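Local coordinates for protein 28 kDa product (Pseudomonas syringae pv. phaseolicola, PDB 1UKF) that acts as a papain-like cysteine protease of the C58 family, cleaving itself and, inside infected plant cells, interacting with the host protein PBS1, at residues N59-A64 against F75-A80; T79-D84 against K119-L124. All blocks are in the same frame, centred on the assembly; numbering follows the deposited sequence.

Interaction 1 of 2, residues N59-A64 against F75-A80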
loop_
_atom_site.group_PDB
_atom_site.type_symbol
_atom_site.label_atom_id
_atom_site.label_comp_id
_atom_site.label_asym_id
_atom_site.label_seq_id
_atom_site.Cartn_x
_atom_site.Cartn_y
_atom_site.Cartn_z
ATOM N N ASN A 59 10.014 -9.739 6.032
ATOM C CA ASN A 59 10.429 -11.105 5.713
ATOM C C ASN A 59 10.756 -11.919 6.957
ATOM O O ASN A 59 10.409 -13.099 7.034
ATOM C CB ASN A 59 11.653 -11.115 4.793
ATOM C CG ASN A 59 11.329 -10.693 3.378
ATOM O OD1 ASN A 59 10.194 -10.826 2.923
ATOM N ND2 ASN A 59 12.335 -10.202 2.665
ATOM N N ASP A 60 11.438 -11.301 7.919
ATOM C CA ASP A 60 11.794 -11.992 9.157
ATOM C C ASP A 60 10.529 -12.433 9.881
ATOM O O ASP A 60 10.439 -13.563 10.359
ATOM C CB ASP A 60 12.605 -11.078 10.084
ATOM C CG ASP A 60 14.001 -10.794 9.563
ATOM O OD1 ASP A 60 14.435 -11.460 8.599
ATOM O OD2 ASP A 60 14.668 -9.904 10.132
ATOM N N ALA A 61 9.555 -11.534 9.961
ATOM C CA ALA A 61 8.299 -11.848 10.634
ATOM C C ALA A 61 7.516 -12.913 9.873
ATOM O O ALA A 61 6.882 -13.777 10.481
ATOM C CB ALA A 61 7.456 -10.591 10.790
ATOM N N LEU A 62 7.559 -12.860 8.546
ATOM C CA LEU A 62 6.848 -13.845 7.740
ATOM C C LEU A 62 7.475 -15.224 7.916
ATOM O O LEU A 62 6.764 -16.211 8.111
ATOM C CB LEU A 62 6.866 -13.453 6.259
ATOM C CG LEU A 62 6.160 -14.430 5.310
ATOM C CD1 LEU A 62 4.709 -14.618 5.733
ATOM C CD2 LEU A 62 6.236 -13.901 3.887
ATOM N N ARG A 63 8.802 -15.291 7.854
ATOM C CA ARG A 63 9.500 -16.565 8.008
ATOM C C ARG A 63 9.176 -17.195 9.360
ATOM O O ARG A 63 8.936 -18.398 9.447
ATOM C CB ARG A 63 11.004 -16.363 7.866
ATOM N N ALA A 64 9.168 -16.385 10.413
ATOM C CA ALA A 64 8.855 -16.892 11.748
ATOM C C ALA A 64 7.404 -17.372 11.817
ATOM O O ALA A 64 7.115 -18.430 12.378
ATOM C CB ALA A 64 9.100 -15.805 12.794
ATOM N N PHE A 75 -0.770 -11.491 7.667
ATOM C CA PHE A 75 -1.301 -10.430 8.514
ATOM C C PHE A 75 -0.260 -10.159 9.593
ATOM O O PHE A 75 -0.024 -9.018 9.971
ATOM C CB PHE A 75 -2.619 -10.853 9.178
ATOM C CG PHE A 75 -3.827 -10.723 8.288
ATOM C CD1 PHE A 75 -5.104 -10.866 8.820
ATOM C CD2 PHE A 75 -3.696 -10.467 6.923
ATOM C CE1 PHE A 75 -6.232 -10.758 8.012
ATOM C CE2 PHE A 75 -4.821 -10.358 6.106
ATOM C CZ PHE A 75 -6.090 -10.503 6.655
ATOM N N THR A 76 0.365 -11.223 10.086
ATOM C CA THR A 76 1.382 -11.096 11.119
ATOM C C THR A 76 2.600 -10.330 10.602
ATOM O O THR A 76 3.115 -9.440 11.279
ATOM C CB THR A 76 1.815 -12.488 11.621
ATOM O OG1 THR A 76 0.699 -13.126 12.254
ATOM C CG2 THR A 76 2.965 -12.375 12.614
ATOM N N ALA A 77 3.050 -10.669 9.398
ATOM C CA ALA A 77 4.206 -10.010 8.797
ATOM C C ALA A 77 3.940 -8.530 8.519
ATOM O O ALA A 77 4.783 -7.678 8.800
ATOM C CB ALA A 77 4.601 -10.729 7.510
ATOM N N SER A 78 2.770 -8.225 7.964
ATOM C CA SER A 78 2.419 -6.843 7.667
ATOM C C SER A 78 2.320 -6.036 8.954
ATOM O O SER A 78 2.715 -4.868 9.000
ATOM C CB SER A 78 1.094 -6.784 6.905
ATOM O OG SER A 78 1.247 -7.318 5.604
ATOM N N THR A 79 1.793 -6.656 10.003
ATOM C CA THR A 79 1.675 -5.975 11.286
ATOM C C THR A 79 3.069 -5.692 11.847
ATOM O O THR A 79 3.316 -4.626 12.403
ATOM C CB THR A 79 0.883 -6.831 12.300
ATOM O OG1 THR A 79 -0.447 -7.036 11.809
ATOM C CG2 THR A 79 0.810 -6.137 13.654
ATOM N N ALA A 80 3.980 -6.644 11.685
ATOM C CA ALA A 80 5.339 -6.492 12.189
ATOM C C ALA A 80 6.078 -5.325 11.543
ATOM O O ALA A 80 6.745 -4.554 12.232
ATOM C CB ALA A 80 6.126 -7.786 11.980
#
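The closest touch is between two methyl groups: CB of Ala-61 lies 3.3 Å from CB of Ala-80, tighter than the usual van der Waals distance between carbons. The same Ala-61 methyl also leans on the backbone of the facing helix, 3.9 Å from CA of Ala-77, so it sits between Ala-77 and Ala-80, which lie one turn apart on that helix. Beside this, CB of Ala-77 meets CB of Leu-62 at 3.8 Å and comes equally near the Leu-62 backbone N, resting against the main chain as much as against a side chain. Leu-62 contributes its stem rather than its tip: with CG anti to the backbone N (chi1 179°), the branched end runs on to Pro-73 and Phe-74, at the start of the helix that carries 75-80. No hydrogen bond crosses the contact. Because alanines supply most of the surface, the backbones come close, CA of Leu-62 standing 4.8 Å from CA of Ala-77. The local axes approach to 7.9 Å. Their directions differ by 151°, nearly antiparallel.

Further out, polar groups of 75-80 are satisfied on their own helix or its approach. Thr-79 OG1 turns back to Phe-75 O at 2.7 Å, and Thr-79 N reaches that same oxygen from the opposite face of its carbonyl plane. Thr-76 OG1 bonds with Asp-70 and Ala-72 in the connection, while the Phe-75 ring stands edge-to-face with Phe-184 of the central sheet. Helices 46-67 and 73-84, joined by a short connection, thus form an alanine-lined, antiparallel helical hairpin within the papain-like fold.

Interaction 2 of 2, residues T79-D84 against K119-L124; sequences TAVIED and KHLLSL
Leu-121 reaches out from its strand toward the helix and offers one branch, CD2, to two side chains at once. The closer is Ile-82, whose CG2 methyl lies 3.8 Å from Leu-121 CD2; the other is Val-81, whose CG1 stands 4.1 Å from the same carbon. The two partners meet the leucine differently: the Val-81 side chain crosses it at about a right angle, whereas Ile-82 comes in on a slant and also touches further down the stem, its CG2 being 4.1 Å from Leu-121 CB.

The torsions explain which branches take part. In Ile-82, chi1 of 65° puts CG1 between the backbone N and the carbonyl carbon and leaves CG2 facing the strand, while the longer arm, ending in CD1, runs off in another direction. In Leu-121, CG lies anti to the backbone N (chi1 172°), which extends the side chain toward the helix. All three residues are buried, and the contact is wholly apolar, with no hydrogen bond across it. It is also slender: the nearest alpha carbons, those of Ile-82 and Leu-121, are still 7.9 Å apart, so side chains alone span the gap.

Both sides have further partners. Leu-121 has backbone hydrogen bonds with Phe-184 of the adjoining strand 178-187, and Ile-82 also packs on Val-186 of that strand; Val-81 touches Arg-54 of helix 46-67. The side chain of Leu-121 lies about 8 Å from that of the active-site Cys-18, close to the catalytic site but not in contact with it. Here helix 73-84 packs through aliphatic side chains on the central antiparallel sheet of a papain-like cysteine protease.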
loop_
_atom_site.group_PDB
_atom_site.type_symbol
_atom_site.label_atom_id
_atom_site.label_comp_id
_atom_site.label_asym_id
_atom_site.label_seq_id
_atom_site.Cartn_x
_atom_site.Cartn_y
_atom_site.Cartn_z
ATOM N N THR A 79 1.793 -6.656 10.003
ATOM C CA THR A 79 1.675 -5.975 11.286
ATOM C C THR A 79 3.069 -5.692 11.847
ATOM O O THR A 79 3.316 -4.626 12.403
ATOM C CB THR A 79 0.883 -6.831 12.300
ATOM O OG1 THR A 79 -0.447 -7.036 11.809
ATOM C CG2 THR A 79 0.810 -6.137 13.654
ATOM N N ALA A 80 3.980 -6.644 11.685
ATOM C CA ALA A 80 5.339 -6.492 12.189
ATOM C C ALA A 80 6.078 -5.325 11.543
ATOM O O ALA A 80 6.745 -4.554 12.232
ATOM C CB ALA A 80 6.126 -7.786 11.980
ATOM N N VAL A 81 5.958 -5.178 10.227
ATOM C CA VAL A 81 6.662 -4.090 9.566
ATOM C C VAL A 81 6.107 -2.718 9.935
ATOM O O VAL A 81 6.871 -1.761 10.064
ATOM C CB VAL A 81 6.689 -4.274 8.021
ATOM C CG1 VAL A 81 5.307 -4.079 7.422
ATOM C CG2 VAL A 81 7.697 -3.308 7.406
ATOM N N ILE A 82 4.797 -2.602 10.136
ATOM C CA ILE A 82 4.274 -1.291 10.504
ATOM C C ILE A 82 4.585 -0.961 11.964
ATOM O O ILE A 82 4.807 0.203 12.300
ATOM C CB ILE A 82 2.744 -1.148 10.201
ATOM C CG1 ILE A 82 1.907 -2.093 11.064
ATOM C CG2 ILE A 82 2.497 -1.396 8.722
ATOM C CD1 ILE A 82 1.486 -1.488 12.394
ATOM N N GLU A 83 4.629 -1.970 12.831
ATOM C CA GLU A 83 4.953 -1.717 14.235
ATOM C C GLU A 83 6.421 -1.319 14.362
ATOM O O GLU A 83 6.777 -0.484 15.194
ATOM C CB GLU A 83 4.670 -2.947 15.095
ATOM C CG GLU A 83 3.203 -3.316 15.148
ATOM C CD GLU A 83 2.900 -4.383 16.177
ATOM O OE1 GLU A 83 3.762 -5.259 16.399
ATOM O OE2 GLU A 83 1.792 -4.352 16.753
ATOM N N ASP A 84 7.268 -1.911 13.527
ATOM C CA ASP A 84 8.693 -1.601 13.534
ATOM C C ASP A 84 8.903 -0.137 13.163
ATOM O O ASP A 84 9.880 0.486 13.587
ATOM C CB ASP A 84 9.431 -2.490 12.529
ATOM C CG ASP A 84 10.896 -2.115 12.379
ATOM O OD1 ASP A 84 11.675 -2.352 13.326
ATOM O OD2 ASP A 84 11.266 -1.579 11.314
ATOM N N LYS A 119 -4.312 6.301 7.858
ATOM C CA LYS A 119 -3.151 5.797 7.137
ATOM C C LYS A 119 -3.321 4.295 7.017
ATOM O O LYS A 119 -3.806 3.648 7.945
ATOM C CB LYS A 119 -1.858 6.106 7.892
ATOM C CG LYS A 119 -1.430 7.557 7.811
ATOM C CD LYS A 119 -0.013 7.741 8.327
ATOM C CE LYS A 119 0.457 9.180 8.159
ATOM N NZ LYS A 119 -0.316 10.113 9.017
ATOM N N HIS A 120 -2.930 3.738 5.877
ATOM C CA HIS A 120 -3.057 2.300 5.672
ATOM C C HIS A 120 -1.932 1.696 4.869
ATOM O O HIS A 120 -1.357 2.333 3.986
ATOM C CB HIS A 120 -4.323 1.941 4.881
ATOM C CG HIS A 120 -5.606 2.202 5.597
ATOM N ND1 HIS A 120 -6.343 1.210 6.207
ATOM C CD2 HIS A 120 -6.307 3.347 5.762
ATOM C CE1 HIS A 120 -7.445 1.735 6.714
ATOM N NE2 HIS A 120 -7.445 3.030 6.459
ATOM N N LEU A 121 -1.638 0.446 5.194
ATOM C CA LEU A 121 -0.717 -0.356 4.410
ATOM C C LEU A 121 -1.792 -1.255 3.794
ATOM O O LEU A 121 -2.675 -1.742 4.509
ATOM C CB LEU A 121 0.222 -1.201 5.276
ATOM C CG LEU A 121 1.073 -2.193 4.470
ATOM C CD1 LEU A 121 2.051 -1.448 3.570
ATOM C CD2 LEU A 121 1.825 -3.100 5.429
ATOM N N LEU A 122 -1.764 -1.444 2.481
ATOM C CA LEU A 122 -2.759 -2.284 1.827
ATOM C C LEU A 122 -2.065 -3.401 1.077
ATOM O O LEU A 122 -0.981 -3.212 0.530
ATOM C CB LEU A 122 -3.591 -1.470 0.831
ATOM C CG LEU A 122 -4.325 -0.220 1.320
ATOM C CD1 LEU A 122 -4.967 0.482 0.137
ATOM C CD2 LEU A 122 -5.375 -0.596 2.351
ATOM N N SER A 123 -2.679 -4.573 1.053
ATOM C CA SER A 123 -2.097 -5.683 0.323
ATOM C C SER A 123 -3.063 -6.129 -0.764
ATOM O O SER A 123 -4.255 -6.307 -0.515
ATOM C CB SER A 123 -1.770 -6.845 1.271
ATOM O OG SER A 123 -2.897 -7.230 2.036
ATOM N N LEU A 124 -2.549 -6.260 -1.983
ATOM C CA LEU A 124 -3.349 -6.705 -3.116
ATOM C C LEU A 124 -3.061 -8.184 -3.290
ATOM O O LEU A 124 -1.906 -8.579 -3.449
ATOM C CB LEU A 124 -2.963 -5.950 -4.391
ATOM C CG LEU A 124 -3.036 -4.424 -4.348
ATOM C CD1 LEU A 124 -2.667 -3.857 -5.711
ATOM C CD2 LEU A 124 -4.436 -3.986 -3.957
#

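How the interactions relate
Helix 73-84 is common to both contacts, which share Thr-79 and Ala-80 and have centres about 10 Å apart. Along the chain, helix 46-67 comes first, then helix 73-84, and strand 119-126 follows after strand 88-97 and helix 102-113. In space, helix 73-84 has helix 46-67 against it in interaction 1 and the antiparallel sheet in interaction 2. The two contacts touch where Ser-78 CB lies 4.0 Å from CD2 of Leu-121. Interaction 1 joins neighbours in sequence and is partly buried, whereas interaction 2 is a buried, longer-range contact that connects the helical hairpin to the sheet bearing the active-site residues His-132 and Asp-147.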